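Local coordinates for hypothetical protein (Thermotoga maritima, PDB 2I76) that is of unknown function but binds NADPH, consistent with a dehydrogenase-like role, at residues A[49-57]-A[76-84]. Sequence-based numbering, arbitrary orientation.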
loop_
_atom_site.group_PDB
_atom_site.type_symbol
_atom_site.label_atom_id
_atom_site.label_comp_id
_atom_site.label_asym_id
_atom_site.label_seq_id
_atom_site.Cartn_x
_atom_site.Cartn_y
_atom_site.Cartn_z
ATOM N N ALA A 49 17.210 -15.613 34.526
ATOM C CA ALA A 49 16.030 -16.360 34.069
ATOM C C ALA A 49 14.851 -16.646 35.028
ATOM O O ALA A 49 14.712 -16.032 36.087
ATOM C CB ALA A 49 16.498 -17.671 33.455
ATOM N N ALA A 50 14.003 -17.588 34.601
ATOM C CA ALA A 50 12.820 -18.075 35.329
ATOM C C ALA A 50 11.656 -17.097 35.485
ATOM O O ALA A 50 11.849 -15.888 35.546
ATOM C CB ALA A 50 13.231 -18.600 36.706
ATOM N N THR A 51 10.441 -17.638 35.526
ATOM C CA THR A 51 9.233 -16.839 35.716
ATOM C C THR A 51 8.861 -17.165 37.161
ATOM O O THR A 51 7.759 -16.896 37.649
ATOM C CB THR A 51 8.122 -17.282 34.761
ATOM O OG1 THR A 51 8.703 -17.599 33.492
ATOM C CG2 THR A 51 7.091 -16.157 34.568
ATOM N N LEU A 52 9.838 -17.801 37.800
ATOM C CA LEU A 52 9.849 -18.214 39.197
ATOM C C LEU A 52 11.212 -17.582 39.442
ATOM O O LEU A 52 12.109 -18.129 40.075
ATOM C CB LEU A 52 9.911 -19.733 39.277
ATOM C CG LEU A 52 8.947 -20.377 38.270
ATOM C CD1 LEU A 52 9.035 -21.902 38.350
ATOM C CD2 LEU A 52 7.523 -19.880 38.536
ATOM N N GLU A 53 11.318 -16.400 38.848
ATOM C CA GLU A 53 12.487 -15.543 38.839
ATOM C C GLU A 53 12.971 -14.975 40.155
ATOM O O GLU A 53 12.417 -15.246 41.220
ATOM C CB GLU A 53 12.230 -14.377 37.874
ATOM C CG GLU A 53 10.762 -14.177 37.457
ATOM C CD GLU A 53 9.921 -13.446 38.476
ATOM O OE1 GLU A 53 10.408 -12.464 39.077
ATOM O OE2 GLU A 53 8.755 -13.842 38.661
ATOM N N LYS A 54 14.016 -14.156 40.045
ATOM C CA LYS A 54 14.617 -13.491 41.186
ATOM C C LYS A 54 13.695 -12.374 41.659
ATOM O O LYS A 54 12.643 -12.630 42.254
ATOM C CB LYS A 54 15.991 -12.929 40.797
ATOM C CG LYS A 54 16.955 -14.009 40.305
ATOM C CD LYS A 54 18.330 -13.938 40.978
ATOM C CE LYS A 54 19.168 -15.179 40.651
ATOM N NZ LYS A 54 20.565 -15.113 41.188
ATOM N N HIS A 55 14.080 -11.135 41.380
ATOM C CA HIS A 55 13.273 -10.000 41.796
ATOM C C HIS A 55 13.671 -8.699 41.099
ATOM O O HIS A 55 14.116 -7.749 41.730
ATOM C CB HIS A 55 13.363 -9.864 43.316
ATOM C CG HIS A 55 12.527 -8.764 43.887
ATOM N ND1 HIS A 55 12.970 -7.462 43.975
ATOM C CD2 HIS A 55 11.280 -8.775 44.415
ATOM C CE1 HIS A 55 12.035 -6.717 44.538
ATOM N NE2 HIS A 55 10.998 -7.490 44.813
ATOM N N PRO A 56 13.528 -8.657 39.766
ATOM C CA PRO A 56 13.849 -7.503 38.925
ATOM C C PRO A 56 13.351 -6.147 39.420
ATOM O O PRO A 56 12.452 -6.060 40.255
ATOM C CB PRO A 56 13.243 -7.900 37.586
ATOM C CG PRO A 56 13.602 -9.352 37.522
ATOM C CD PRO A 56 13.271 -9.845 38.924
ATOM N N GLU A 57 13.964 -5.094 38.883
ATOM C CA GLU A 57 13.625 -3.719 39.225
ATOM C C GLU A 57 14.671 -2.751 38.658
ATOM O O GLU A 57 14.364 -1.868 37.851
ATOM C CB GLU A 57 13.533 -3.575 40.746
ATOM C CG GLU A 57 14.844 -3.745 41.502
ATOM C CD GLU A 57 15.605 -2.432 41.669
ATOM O OE1 GLU A 57 16.051 -1.832 40.662
ATOM O OE2 GLU A 57 15.755 -1.993 42.825
ATOM N N ASN A 76 1.235 -9.299 36.456
ATOM C CA ASN A 76 0.694 -9.376 37.809
ATOM C C ASN A 76 1.181 -10.639 38.523
ATOM O O ASN A 76 0.822 -10.907 39.671
ATOM C CB ASN A 76 -0.832 -9.335 37.748
ATOM C CG ASN A 76 -1.357 -7.929 37.573
ATOM O OD1 ASN A 76 -0.668 -7.058 37.026
ATOM N ND2 ASN A 76 -2.581 -7.693 38.032
ATOM N N HIS A 77 2.018 -11.395 37.823
ATOM C CA HIS A 77 2.592 -12.627 38.336
ATOM C C HIS A 77 4.105 -12.400 38.406
ATOM O O HIS A 77 4.886 -13.316 38.659
ATOM C CB HIS A 77 2.239 -13.780 37.384
ATOM C CG HIS A 77 2.863 -15.092 37.750
ATOM N ND1 HIS A 77 2.594 -15.746 38.936
ATOM C CD2 HIS A 77 3.744 -15.880 37.083
ATOM C CE1 HIS A 77 3.279 -16.876 38.982
ATOM N NE2 HIS A 77 3.985 -16.982 37.868
ATOM N N LEU A 78 4.512 -11.160 38.173
ATOM C CA LEU A 78 5.923 -10.812 38.213
ATOM C C LEU A 78 6.282 -10.287 39.587
ATOM O O LEU A 78 7.367 -10.544 40.104
ATOM C CB LEU A 78 6.241 -9.721 37.196
ATOM C CG LEU A 78 6.147 -10.014 35.711
ATOM C CD1 LEU A 78 6.776 -8.847 34.957
ATOM C CD2 LEU A 78 6.866 -11.313 35.397
ATOM N N ASN A 79 5.364 -9.517 40.150
ATOM C CA ASN A 79 5.540 -8.924 41.463
ATOM C C ASN A 79 7.006 -8.711 41.848
ATOM O O ASN A 79 7.706 -9.645 42.245
ATOM C CB ASN A 79 4.831 -9.787 42.512
ATOM C CG ASN A 79 3.314 -9.821 42.318
ATOM O OD1 ASN A 79 2.618 -10.626 42.942
ATOM N ND2 ASN A 79 2.799 -8.939 41.458
ATOM N N LEU A 80 7.456 -7.466 41.722
ATOM C CA LEU A 80 8.819 -7.075 42.058
ATOM C C LEU A 80 8.740 -5.591 42.429
ATOM O O LEU A 80 7.710 -4.970 42.200
ATOM C CB LEU A 80 9.734 -7.318 40.860
ATOM C CG LEU A 80 9.614 -8.734 40.269
ATOM C CD1 LEU A 80 10.343 -8.795 38.942
ATOM C CD2 LEU A 80 10.154 -9.768 41.223
ATOM N N GLY A 81 9.804 -5.016 42.985
ATOM C CA GLY A 81 9.728 -3.623 43.413
ATOM C C GLY A 81 10.587 -2.555 42.762
ATOM O O GLY A 81 11.784 -2.737 42.534
ATOM N N ASP A 82 9.959 -1.410 42.507
ATOM C CA ASP A 82 10.596 -0.261 41.862
ATOM C C ASP A 82 11.079 -0.606 40.466
ATOM O O ASP A 82 12.233 -0.998 40.266
ATOM C CB ASP A 82 11.781 0.271 42.669
ATOM C CG ASP A 82 12.413 1.508 42.028
ATOM O OD1 ASP A 82 11.757 2.576 41.972
ATOM O OD2 ASP A 82 13.571 1.411 41.568
ATOM N N ALA A 83 10.188 -0.445 39.498
ATOM C CA ALA A 83 10.508 -0.742 38.116
ATOM C C ALA A 83 9.378 -0.247 37.229
ATOM O O ALA A 83 8.227 -0.648 37.402
ATOM C CB ALA A 83 10.693 -2.248 37.940
ATOM N N VAL A 84 9.702 0.640 36.295
ATOM C CA VAL A 84 8.698 1.141 35.370
ATOM C C VAL A 84 8.333 -0.028 34.445
ATOM O O VAL A 84 9.213 -0.767 34.007
ATOM C CB VAL A 84 9.263 2.312 34.536
ATOM C CG1 VAL A 84 8.251 2.757 33.500
ATOM C CG2 VAL A 84 9.604 3.467 35.448
#
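One face of the His-55 imidazole carries Leu-80, whose CB sits over the middle of the ring in a CH-pi contact, 4.2 Å from the ring centroid and 10° off the normal. CG of His-55 stands anti to the backbone N (chi1 -178°), which swings the ring out over the chain at Leu-80 and Gly-81, the His-55 and Leu-80 side chains running past each other in opposite directions. The second imidazole, of His-77, lies at the far end of the contact beside Thr-51: ring atom CD2 is 4.2 Å from the Thr-51 methyl CG2, and the two side chains cross at about a right angle. Between the two rings Leu-80 fills the middle, with the branched end against the Pro-56 ring and the bent side chain of Glu-53, whose OE1 is modelled 3.5 Å from Leu-80 CD2. With only a methyl group here, as in alanine, the CH-pi contact of CB could persist, but the branched end would be lost, which would probably leave a gap beside Pro-56 and the Glu-53 chain less confined. At the other end, Ala-83 CB packs against Glu-57 CA, while Glu-57 OE1 and Asp-82 OD2 lie about 4.2 Å apart; the placing of both glutamate side chains is approximate.

Both segments are loops leading into neighbouring parallel strands, 62-64 and 85-87, of the Rossmann-type nucleotide-binding sheet; backbone hydrogen bonds join Val-84 to Val-62. Leu-78 and Ala-83 also rest on Val-62, and the side chain of Thr-51 lies about 6 Å from a bound NADPH. The contact is chiefly apolar and CH-pi packing centred on Leu-80; the paired acids at its exposed end, if both ionised, would probably repel mildly, a cost that surrounding solvent could ease.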